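Local coordinates for protein beta-fructofuranosidase, insoluble isoenzyme CWINV1 (Arabidopsis thaliana, PDB 2OXB) that hydrolyses terminal beta-D-fructofuranoside units from sucrose and 1-kestose, and to a lower extent from neokestose and levan, as a secreted, cell-wall-bound invertase, at residues Gly361-Gln366 with Ala528-Ser533; Met398-Lys403 with Tyr422-Phe427; Phe373-Leu378 with Gln471-Arg476; Phe204-Phe209 with Ile318-Ser323. The protein carries 1 engineered substitution. All blocks are in the same frame, centred on the assembly; numbering follows the deposited sequence.

Contact 1: residues Gly361-Gln366 with Ala528-Ser533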
# COMPACT_ATOMS: atom_id res chain seq x y z
N GLY A 361 22.80 5.81 19.48
CA GLY A 361 22.69 4.36 19.66
C GLY A 361 21.53 3.59 19.05
O GLY A 361 20.64 3.11 19.77
N VAL A 362 21.54 3.45 17.73
CA VAL A 362 20.47 2.74 17.03
C VAL A 362 20.91 2.32 15.63
O VAL A 362 21.68 3.03 14.97
CB VAL A 362 19.19 3.62 16.88
CG1 VAL A 362 18.42 3.63 18.19
CG2 VAL A 362 19.57 5.04 16.47
N THR A 363 20.42 1.17 15.18
CA THR A 363 20.76 0.71 13.84
C THR A 363 20.04 1.67 12.89
O THR A 363 18.94 1.38 12.41
CB THR A 363 20.31 -0.77 13.60
OG1 THR A 363 19.05 -1.02 14.23
CG2 THR A 363 21.35 -1.73 14.16
N ALA A 364 20.67 2.81 12.64
CA ALA A 364 20.12 3.84 11.78
C ALA A 364 19.54 3.31 10.45
O ALA A 364 18.63 3.92 9.87
CB ALA A 364 21.17 4.93 11.53
N ALA A 365 20.05 2.17 9.99
CA ALA A 365 19.60 1.54 8.74
C ALA A 365 18.54 0.45 8.88
O ALA A 365 18.19 -0.19 7.88
CB ALA A 365 20.83 0.96 7.98
N GLN A 366 18.03 0.22 10.08
CA GLN A 366 17.04 -0.83 10.29
C GLN A 366 16.27 -0.61 11.58
O GLN A 366 16.24 -1.47 12.46
CB GLN A 366 17.75 -2.19 10.32
CG GLN A 366 16.85 -3.38 10.00
CD GLN A 366 17.62 -4.70 10.00
OE1 GLN A 366 18.55 -4.89 9.21
NE2 GLN A 366 17.24 -5.62 10.89
N ALA A 528 13.46 6.08 18.93
CA ALA A 528 14.05 5.34 17.84
C ALA A 528 14.36 3.94 18.39
O ALA A 528 15.05 3.80 19.40
CB ALA A 528 15.34 6.02 17.39
N TRP A 529 13.82 2.92 17.74
CA TRP A 529 14.07 1.57 18.19
C TRP A 529 14.81 0.80 17.12
O TRP A 529 14.37 0.76 15.97
CB TRP A 529 12.75 0.85 18.50
CG TRP A 529 11.94 1.51 19.55
CD1 TRP A 529 12.23 1.59 20.88
CD2 TRP A 529 10.70 2.18 19.36
NE1 TRP A 529 11.24 2.27 21.53
CE2 TRP A 529 10.28 2.65 20.63
CE3 TRP A 529 9.89 2.44 18.25
CZ2 TRP A 529 9.09 3.36 20.81
CZ3 TRP A 529 8.71 3.15 18.43
CH2 TRP A 529 8.32 3.60 19.70
N SER A 530 15.94 0.19 17.48
CA SER A 530 16.68 -0.61 16.53
C SER A 530 15.75 -1.78 16.20
O SER A 530 14.93 -2.16 17.03
CB SER A 530 17.99 -1.12 17.15
OG SER A 530 18.99 -0.12 17.16
N MET A 531 15.87 -2.33 15.00
CA MET A 531 15.01 -3.43 14.57
C MET A 531 15.75 -4.69 14.13
O MET A 531 16.47 -4.69 13.13
CB MET A 531 14.10 -2.98 13.43
CG MET A 531 13.06 -1.92 13.78
SD MET A 531 11.57 -2.60 14.55
CE MET A 531 10.78 -3.37 13.14
N ASN A 532 15.54 -5.77 14.88
CA ASN A 532 16.14 -7.07 14.58
C ASN A 532 15.54 -7.59 13.29
O ASN A 532 14.52 -7.07 12.81
CB ASN A 532 15.84 -8.07 15.69
CG ASN A 532 16.44 -7.67 17.02
OD1 ASN A 532 15.98 -8.10 18.07
ND2 ASN A 532 17.49 -6.86 16.97
N SER A 533 16.16 -8.63 12.75
CA SER A 533 15.70 -9.22 11.50
C SER A 533 14.49 -10.12 11.67
O SER A 533 14.22 -10.66 12.74
CB SER A 533 16.83 -10.01 10.85
OG SER A 533 17.85 -9.14 10.40

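Contact 2: residues Met398-Lys403 with Tyr422-Phe427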
# COMPACT_ATOMS: atom_id res chain seq x y z
N MET A 398 9.77 23.13 -3.93
CA MET A 398 10.46 23.68 -2.76
C MET A 398 11.23 22.55 -2.09
O MET A 398 10.68 21.80 -1.28
CB MET A 398 9.47 24.31 -1.78
CG MET A 398 8.95 25.67 -2.22
SD MET A 398 7.77 26.37 -1.07
CE MET A 398 8.61 27.84 -0.53
N ASN A 399 12.50 22.42 -2.46
CA ASN A 399 13.32 21.39 -1.87
C ASN A 399 13.49 21.65 -0.37
O ASN A 399 12.82 22.50 0.21
CB ASN A 399 14.70 21.29 -2.57
CG ASN A 399 15.33 22.64 -2.86
OD1 ASN A 399 14.75 23.48 -3.56
ND2 ASN A 399 16.53 22.84 -2.35
N VAL A 400 14.40 20.89 0.24
CA VAL A 400 14.69 20.96 1.67
C VAL A 400 15.30 22.28 2.15
O VAL A 400 14.87 22.85 3.15
CB VAL A 400 15.61 19.78 2.05
CG1 VAL A 400 15.76 19.66 3.56
CG2 VAL A 400 15.06 18.49 1.44
N SER A 401 16.30 22.78 1.41
CA SER A 401 17.00 24.02 1.75
C SER A 401 16.21 25.31 1.56
O SER A 401 16.76 26.39 1.75
CB SER A 401 18.30 24.12 0.96
OG SER A 401 19.28 23.24 1.49
N VAL A 402 14.94 25.20 1.19
CA VAL A 402 14.10 26.39 1.03
C VAL A 402 13.29 26.58 2.29
O VAL A 402 12.41 25.78 2.59
CB VAL A 402 13.14 26.27 -0.18
CG1 VAL A 402 12.25 27.51 -0.25
CG2 VAL A 402 13.93 26.12 -1.48
N LYS A 403 13.61 27.65 3.02
CA LYS A 403 12.96 27.99 4.29
C LYS A 403 11.48 28.37 4.23
O LYS A 403 10.97 28.80 3.20
CB LYS A 403 13.71 29.13 4.99
CG LYS A 403 15.11 28.79 5.52
CD LYS A 403 15.65 29.91 6.42
CE LYS A 403 17.07 29.61 6.90
NZ LYS A 403 17.61 30.72 7.73
N TYR A 422 21.38 11.90 1.99
CA TYR A 422 20.41 11.68 3.06
C TYR A 422 18.99 11.76 2.49
O TYR A 422 18.76 12.25 1.38
CB TYR A 422 20.57 12.74 4.16
CG TYR A 422 20.41 14.14 3.64
CD1 TYR A 422 19.16 14.76 3.60
CD2 TYR A 422 21.49 14.80 3.05
CE1 TYR A 422 18.99 16.00 2.97
CE2 TYR A 422 21.34 16.03 2.42
CZ TYR A 422 20.09 16.63 2.38
OH TYR A 422 19.94 17.82 1.70
N THR A 423 18.03 11.25 3.27
CA THR A 423 16.63 11.27 2.89
C THR A 423 15.95 12.15 3.91
O THR A 423 16.28 12.10 5.08
CB THR A 423 16.05 9.86 2.85
OG1 THR A 423 16.50 9.21 1.65
CG2 THR A 423 14.54 9.89 2.89
N SER A 424 15.00 12.97 3.47
CA SER A 424 14.37 13.88 4.40
C SER A 424 12.87 14.03 4.35
O SER A 424 12.34 14.81 3.56
CB SER A 424 15.02 15.25 4.23
OG SER A 424 15.21 15.52 2.85
N VAL A 425 12.18 13.29 5.20
CA VAL A 425 10.74 13.38 5.29
C VAL A 425 10.49 14.45 6.36
O VAL A 425 11.09 14.42 7.43
CB VAL A 425 10.13 12.06 5.74
CG1 VAL A 425 8.65 12.22 5.98
CG2 VAL A 425 10.40 11.00 4.68
N TYR A 426 9.62 15.40 6.06
CA TYR A 426 9.36 16.46 7.01
C TYR A 426 7.99 17.08 6.83
O TYR A 426 7.19 16.62 6.02
CB TYR A 426 10.44 17.52 6.86
CG TYR A 426 10.56 18.05 5.46
CD1 TYR A 426 9.59 18.90 4.93
CD2 TYR A 426 11.63 17.70 4.64
CE1 TYR A 426 9.67 19.38 3.64
CE2 TYR A 426 11.73 18.17 3.33
CZ TYR A 426 10.74 19.02 2.84
OH TYR A 426 10.83 19.49 1.55
N PHE A 427 7.75 18.13 7.60
CA PHE A 427 6.49 18.88 7.59
C PHE A 427 6.71 20.35 7.27
O PHE A 427 7.81 20.88 7.44
CB PHE A 427 5.82 18.82 8.96
CG PHE A 427 5.24 17.48 9.29
CD1 PHE A 427 4.17 16.98 8.57
CD2 PHE A 427 5.75 16.73 10.36
CE1 PHE A 427 3.60 15.76 8.89
CE2 PHE A 427 5.19 15.50 10.69
CZ PHE A 427 4.11 15.02 9.95

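Contact 3: residues Phe373-Leu378 with Gln471-Arg476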
# COMPACT_ATOMS: atom_id res chain seq x y z
N PHE A 373 6.30 16.36 17.10
CA PHE A 373 6.70 17.76 17.02
C PHE A 373 5.65 18.69 17.62
O PHE A 373 4.45 18.46 17.49
CB PHE A 373 6.95 18.16 15.57
CG PHE A 373 8.11 17.46 14.92
CD1 PHE A 373 9.42 17.78 15.27
CD2 PHE A 373 7.90 16.51 13.93
CE1 PHE A 373 10.49 17.17 14.62
CE2 PHE A 373 8.97 15.89 13.28
CZ PHE A 373 10.26 16.23 13.62
N LYS A 374 6.12 19.75 18.27
CA LYS A 374 5.26 20.74 18.90
C LYS A 374 5.56 22.09 18.27
O LYS A 374 6.71 22.52 18.24
CB LYS A 374 5.53 20.79 20.41
CG LYS A 374 5.04 22.05 21.12
CD LYS A 374 5.43 22.04 22.61
CE LYS A 374 5.24 23.41 23.28
NZ LYS A 374 6.14 24.46 22.71
N VAL A 375 4.53 22.74 17.77
CA VAL A 375 4.69 24.03 17.13
C VAL A 375 4.03 25.14 17.94
O VAL A 375 2.81 25.13 18.16
CB VAL A 375 4.06 24.03 15.71
CG1 VAL A 375 4.07 25.44 15.11
CG2 VAL A 375 4.81 23.07 14.82
N ARG A 376 4.83 26.10 18.40
CA ARG A 376 4.27 27.21 19.16
C ARG A 376 3.99 28.37 18.21
O ARG A 376 4.66 28.54 17.19
CB ARG A 376 5.22 27.65 20.28
CG ARG A 376 6.60 28.11 19.85
CD ARG A 376 7.27 28.84 21.00
NE ARG A 376 8.62 29.26 20.69
CZ ARG A 376 9.59 28.42 20.32
NH1 ARG A 376 9.34 27.12 20.23
NH2 ARG A 376 10.80 28.89 20.04
N ASP A 377 2.98 29.16 18.55
CA ASP A 377 2.59 30.28 17.71
C ASP A 377 2.46 29.82 16.27
O ASP A 377 3.40 29.88 15.48
CB ASP A 377 3.63 31.40 17.80
CG ASP A 377 3.02 32.78 17.61
OD1 ASP A 377 3.79 33.73 17.37
OD2 ASP A 377 1.78 32.93 17.71
N LEU A 378 1.26 29.34 15.94
CA LEU A 378 0.97 28.86 14.59
C LEU A 378 0.83 30.04 13.65
O LEU A 378 0.91 29.89 12.43
CB LEU A 378 -0.34 28.06 14.60
CG LEU A 378 -0.27 26.55 14.42
CD1 LEU A 378 -1.55 25.92 14.86
CD2 LEU A 378 0.02 26.23 12.97
N GLN A 471 -2.27 20.86 18.11
CA GLN A 471 -1.68 19.86 18.98
C GLN A 471 -0.38 19.47 18.31
O GLN A 471 -0.04 20.01 17.27
CB GLN A 471 -2.57 18.62 19.14
CG GLN A 471 -3.79 18.59 18.27
CD GLN A 471 -4.97 19.28 18.90
OE1 GLN A 471 -5.96 19.61 18.23
NE2 GLN A 471 -4.90 19.48 20.22
N PRO A 472 0.38 18.55 18.93
CA PRO A 472 1.65 18.13 18.32
C PRO A 472 1.50 17.27 17.04
O PRO A 472 0.52 16.54 16.87
CB PRO A 472 2.35 17.39 19.46
CG PRO A 472 1.19 16.86 20.28
CD PRO A 472 0.26 18.03 20.30
N LEU A 473 2.47 17.37 16.14
CA LEU A 473 2.41 16.59 14.92
C LEU A 473 3.26 15.32 15.01
O LEU A 473 4.44 15.37 15.34
CB LEU A 473 2.87 17.41 13.72
CG LEU A 473 3.40 18.82 13.98
CD1 LEU A 473 4.22 19.24 12.78
CD2 LEU A 473 2.26 19.80 14.24
N SER A 474 2.61 14.20 14.72
CA SER A 474 3.26 12.90 14.74
C SER A 474 3.89 12.62 13.38
O SER A 474 3.55 13.27 12.38
CB SER A 474 2.24 11.79 15.05
OG SER A 474 1.76 11.86 16.38
N LEU A 475 4.79 11.65 13.36
CA LEU A 475 5.50 11.22 12.16
C LEU A 475 6.32 9.98 12.52
O LEU A 475 7.22 10.05 13.34
CB LEU A 475 6.42 12.32 11.64
CG LEU A 475 7.33 11.95 10.46
CD1 LEU A 475 6.49 11.47 9.29
CD2 LEU A 475 8.16 13.14 10.07
N ARG A 476 5.98 8.86 11.91
CA ARG A 476 6.70 7.64 12.20
C ARG A 476 7.52 7.29 10.98
O ARG A 476 7.22 7.72 9.88
CB ARG A 476 5.71 6.53 12.52
CG ARG A 476 6.36 5.23 12.88
CD ARG A 476 5.32 4.28 13.38
NE ARG A 476 5.80 2.91 13.33
CZ ARG A 476 5.03 1.86 13.53
NH1 ARG A 476 3.75 2.02 13.82
NH2 ARG A 476 5.56 0.65 13.44

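Contact 4: residues Phe204-Phe209 with Ile318-Ser323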
# COMPACT_ATOMS: atom_id res chain seq x y z
N PHE A 204 -14.69 -3.47 -0.52
CA PHE A 204 -14.91 -3.88 0.88
C PHE A 204 -15.58 -2.80 1.74
O PHE A 204 -15.38 -1.60 1.53
CB PHE A 204 -13.55 -4.25 1.52
CG PHE A 204 -12.61 -3.09 1.66
CD1 PHE A 204 -12.74 -2.19 2.72
CD2 PHE A 204 -11.65 -2.84 0.68
CE1 PHE A 204 -11.92 -1.07 2.79
CE2 PHE A 204 -10.82 -1.72 0.75
CZ PHE A 204 -10.95 -0.83 1.81
N PRO A 205 -16.38 -3.22 2.74
CA PRO A 205 -17.09 -2.31 3.65
C PRO A 205 -16.25 -1.91 4.88
O PRO A 205 -15.30 -2.61 5.24
CB PRO A 205 -18.31 -3.12 4.05
CG PRO A 205 -17.70 -4.47 4.23
CD PRO A 205 -16.80 -4.61 3.00
N VAL A 206 -16.61 -0.80 5.50
CA VAL A 206 -15.95 -0.32 6.71
C VAL A 206 -17.01 0.31 7.62
O VAL A 206 -17.85 1.10 7.18
CB VAL A 206 -14.82 0.71 6.41
CG1 VAL A 206 -13.66 0.03 5.69
CG2 VAL A 206 -15.34 1.85 5.56
N THR A 207 -17.00 -0.08 8.89
CA THR A 207 -17.95 0.46 9.84
C THR A 207 -17.55 1.93 10.00
O THR A 207 -16.37 2.25 9.87
CB THR A 207 -17.84 -0.33 11.17
OG1 THR A 207 -18.97 -0.05 12.01
CG2 THR A 207 -16.57 0.02 11.90
N ARG A 208 -18.51 2.83 10.24
CA ARG A 208 -18.19 4.26 10.38
C ARG A 208 -17.34 4.57 11.61
O ARG A 208 -16.22 5.07 11.51
CB ARG A 208 -19.46 5.13 10.47
CG ARG A 208 -20.23 5.33 9.17
CD ARG A 208 -20.85 6.74 9.12
NE ARG A 208 -19.82 7.75 8.87
CZ ARG A 208 -20.01 9.07 8.99
NH1 ARG A 208 -21.19 9.55 9.36
NH2 ARG A 208 -19.00 9.89 8.73
N PHE A 209 -17.89 4.27 12.78
CA PHE A 209 -17.18 4.51 14.03
C PHE A 209 -16.79 3.20 14.69
O PHE A 209 -17.52 2.67 15.53
CB PHE A 209 -18.07 5.34 14.96
CG PHE A 209 -18.62 6.59 14.32
CD1 PHE A 209 -20.00 6.76 14.17
CD2 PHE A 209 -17.77 7.58 13.84
CE1 PHE A 209 -20.52 7.89 13.56
CE2 PHE A 209 -18.27 8.72 13.23
CZ PHE A 209 -19.65 8.88 13.09
N ILE A 318 -6.06 -0.73 7.91
CA ILE A 318 -6.80 0.46 7.48
C ILE A 318 -8.21 0.52 8.09
O ILE A 318 -8.70 -0.45 8.67
CB ILE A 318 -6.91 0.52 5.93
CG1 ILE A 318 -7.44 -0.79 5.35
CG2 ILE A 318 -5.57 0.80 5.35
CD1 ILE A 318 -8.94 -0.82 5.17
N TRP A 319 -8.84 1.68 7.96
CA TRP A 319 -10.19 1.89 8.47
C TRP A 319 -10.56 3.36 8.39
O TRP A 319 -9.71 4.24 8.48
CB TRP A 319 -10.28 1.42 9.92
CG TRP A 319 -9.59 2.30 10.90
CD1 TRP A 319 -10.14 3.30 11.63
CD2 TRP A 319 -8.21 2.25 11.27
NE1 TRP A 319 -9.20 3.88 12.44
CE2 TRP A 319 -8.00 3.25 12.24
CE3 TRP A 319 -7.13 1.45 10.88
CZ2 TRP A 319 -6.76 3.47 12.83
CZ3 TRP A 319 -5.90 1.67 11.46
CH2 TRP A 319 -5.72 2.68 12.43
N LEU A 320 -11.85 3.60 8.25
CA LEU A 320 -12.38 4.94 8.12
C LEU A 320 -12.06 5.91 9.27
O LEU A 320 -12.17 5.55 10.43
CB LEU A 320 -13.89 4.85 7.92
CG LEU A 320 -14.42 5.55 6.67
CD1 LEU A 320 -13.85 6.95 6.67
CD2 LEU A 320 -13.99 4.79 5.40
N ASP A 321 -11.68 7.14 8.93
CA ASP A 321 -11.41 8.14 9.95
C ASP A 321 -12.72 8.71 10.48
O ASP A 321 -13.76 8.62 9.83
CB ASP A 321 -10.55 9.29 9.41
CG ASP A 321 -10.63 10.54 10.29
OD1 ASP A 321 -11.13 11.59 9.83
OD2 ASP A 321 -10.21 10.47 11.47
N ARG A 322 -12.65 9.33 11.66
CA ARG A 322 -13.82 9.94 12.29
C ARG A 322 -14.56 10.87 11.34
O ARG A 322 -15.79 10.80 11.26
CB ARG A 322 -13.40 10.72 13.55
CG ARG A 322 -14.51 11.54 14.21
CD ARG A 322 -15.65 10.65 14.71
NE ARG A 322 -16.82 11.44 15.15
CZ ARG A 322 -17.88 10.93 15.76
NH1 ARG A 322 -17.94 9.62 16.01
NH2 ARG A 322 -18.89 11.72 16.11
N SER A 323 -13.83 11.74 10.64
CA SER A 323 -14.43 12.67 9.69
C SER A 323 -15.25 11.95 8.61
O SER A 323 -16.14 12.54 8.00
CB SER A 323 -13.36 13.53 9.01
OG SER A 323 -12.94 14.58 9.88

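Contact 1: residues Gly361-Gln366 with Ala528-Ser533
The carboxamide of Gln366 meets the peptide carbonyl of Met531 through its amino end: NE2 donates to Met531 O over 2.5 Å, and that oxygen stands 32° out of the amide plane. At the other end of the amide, OE1 is hydrogen-bonded to NE2 of His481. The indole of Trp529 leaves its strand away from 361-366 and has a cation-pi partner in Arg339. The contact belongs to the C-terminal beta-sandwich of glycoside hydrolase family 32, where the link between strands 355-359 and 367-374 lies along the end of strand 521-530. A type I turn from Thr363 to Gln366 reverses that link, with Gln366 N bonded to Thr363 O at 2.8 Å, and Thr363 is also the centre of an inverse gamma turn. Gln366 reaches across because CG is anti to the backbone N (chi1 -158°) and the chain stays extended beyond it. With an alanine here, Met531 O would probably lose this donor and the imidazole of His481 its hydrogen-bond partner, leaving the loop less firmly tied to 531-533. Apolar contact is confined to the start of 528-533, near the end of strand 521-530, where Val362 CG1 lies 4.0 Å from Ala528 CB. Further along, the loop backbone is gripped by a serine: Thr363 N donates to Ser530 OG at 2.8 Å and a nearly straight 164°, and the same OG lies 3.1 Å from Thr363 OG1.

Contact 2: residues Met398-Lys403 with Tyr422-Phe427
Val400 supplies the apolar part of the contact, and one methyl does the touching: its CG2 lies 3.8 Å from CE2 of Tyr426, at the edge of the ring and near its plane, the two side chains meeting at a slant. CG1 takes the place anti to the backbone N (chi1 -171°), which leaves CG2 beside that N and turned to the strand. The same methyl meets the hydroxyl of Ser424, with OG 3.3 Å from Val400 CG2, a van der Waals contact between a polar and an apolar group. Around the phenol the neighbours are polar but distant. Tyr426 OH stands 3.7 Å from Met398 O and 3.8 Å from Asn399 O, and no hydrogen bond crosses between the segments; Asn399 O has a weak one from Arg428 NH2. In the fold, a type I turn from Asn399 to Val402, just after helix 391-397, covers one face of strand 423-431 in the C-terminal beta-sandwich. Ser424 and Tyr426 point to this turn, and Thr423, Val425 and Phe427 to the opposite face of the strand. Phe514 packs against Val400, Ser424 and Tyr426 alike, and the disulfide between Cys395 of the helix and Cys444, which touches Tyr426, ties the same region to the sheet. Asn399, a predicted N-glycosylation site without a glycan in this model, turns its side chain away from the strand. With one methyl as the hub and no polar bond across, the turn is fitted to the strand by shape rather than by directed bonds.

Contact 3: residues Phe373-Leu378 with Gln471-Arg476
Phe373 and Leu473 face each other as an antiparallel hydrogen-bonded pair, their backbones joined both ways: Phe373 N donates to Leu473 O at 2.7 Å, and Leu473 N to Phe373 O at 2.6 Å. Their side chains leave the sheet on the same face, where Phe373 CB packs on Leu473 CG at 3.9 Å. The phenyl ring, set by CG lying anti to the carbonyl carbon (chi1 -65°), leans along the neighbouring strand, and CD2 of Leu475 comes to its edge, near the ring plane, 4.3 Å from Phe373 CE2. On the other side of the pair Val375 CG2 reaches Leu473 CD2 at 4.2 Å, so Leu473 is shared between two side chains of 373-378. Pro472 adds its ring beside the backbone, with CB close to the carbonyl oxygen of Phe373. A serine in place of Leu473 would probably open a gap beside Phe373 CB and Val375 CG2 and put a hydroxyl among apolar groups. In the next shell, Phe409 meets the Phe373 ring edge-to-face and also touches Val375 and Leu473, while Phe427 packs on Leu473 and Leu475. On the reverse face of strand 473-480, Arg476 NH2 forms a salt bridge with Asp368 OD2 and Ser474 OG is hydrogen-bonded to Lys490 NZ. Strands 367-374 and 473-480 are adjacent in one antiparallel sheet of the C-terminal beta-sandwich, with 521-530 beyond the first and 483-488 beyond the second; strands 406-415 and 423-431 of the facing sheet close over the leucines.

Contact 4: residues Phe204-Phe209 with Ile318-Ser323
Two blades of the N-terminal domain meet side by side where Phe204 and Val206 of one press on Ile318 and Leu320 of the other. CD1 of Ile318 approaches the Phe204 ring obliquely, 3.8 Å from its CE1. Next along, the side chains of Val206 and Leu320 cross at about a right angle, with Val206 CG2 in contact with CD2 of Leu320 and 4.0 Å from its CG. This domain is the five-bladed beta-propeller of family 32: strand 201-207 pairs with 226-234 in its own sheet, strand 316-320 with 287-291 and 327-331 in another. The two strand segments pass at 62° with no hydrogen bond between them, 6.6 Å apart at the axes, so between these segments the contact is mainly one of side chains. Beyond the strand ends, the Phe209 ring lies between two arginines. NH1 of Arg322 sits over one face, the guanidinium plane 33° from the ring, with Arg322 CZ 3.4 Å from Phe209 CE2. Arg208 CB lies over the opposite face, and the Arg208 chain bends back, placing its guanidinium beneath Phe209 CZ. The loop bearing Arg322 begins in an Asx turn, where Asp321 OD1 accepts from Ser323 N at 2.8 Å.

How the contacts relate
Contacts 1, 2 and 3 all lie in the C-terminal beta-sandwich, and contact 4 in the N-terminal propeller. Contacts 2 and 3, with centres about 17 Å apart, meet across the interface of the two sheets: Phe427 CE2 lies 3.5 Å from Leu475 CB. Contacts 1 and 3 reach neighbouring strands of one sheet, 521-530 and 367-374, but their nearest atoms are about 6 Å apart. Contact 4 stands apart, its nearest atoms about 10 Å from those of contact 3 and its centre about 33 Å from that of contact 1. None reaches the annotated substrate-binding residues, although strand 201-207 of contact 4 follows shortly after the engineered Gln199.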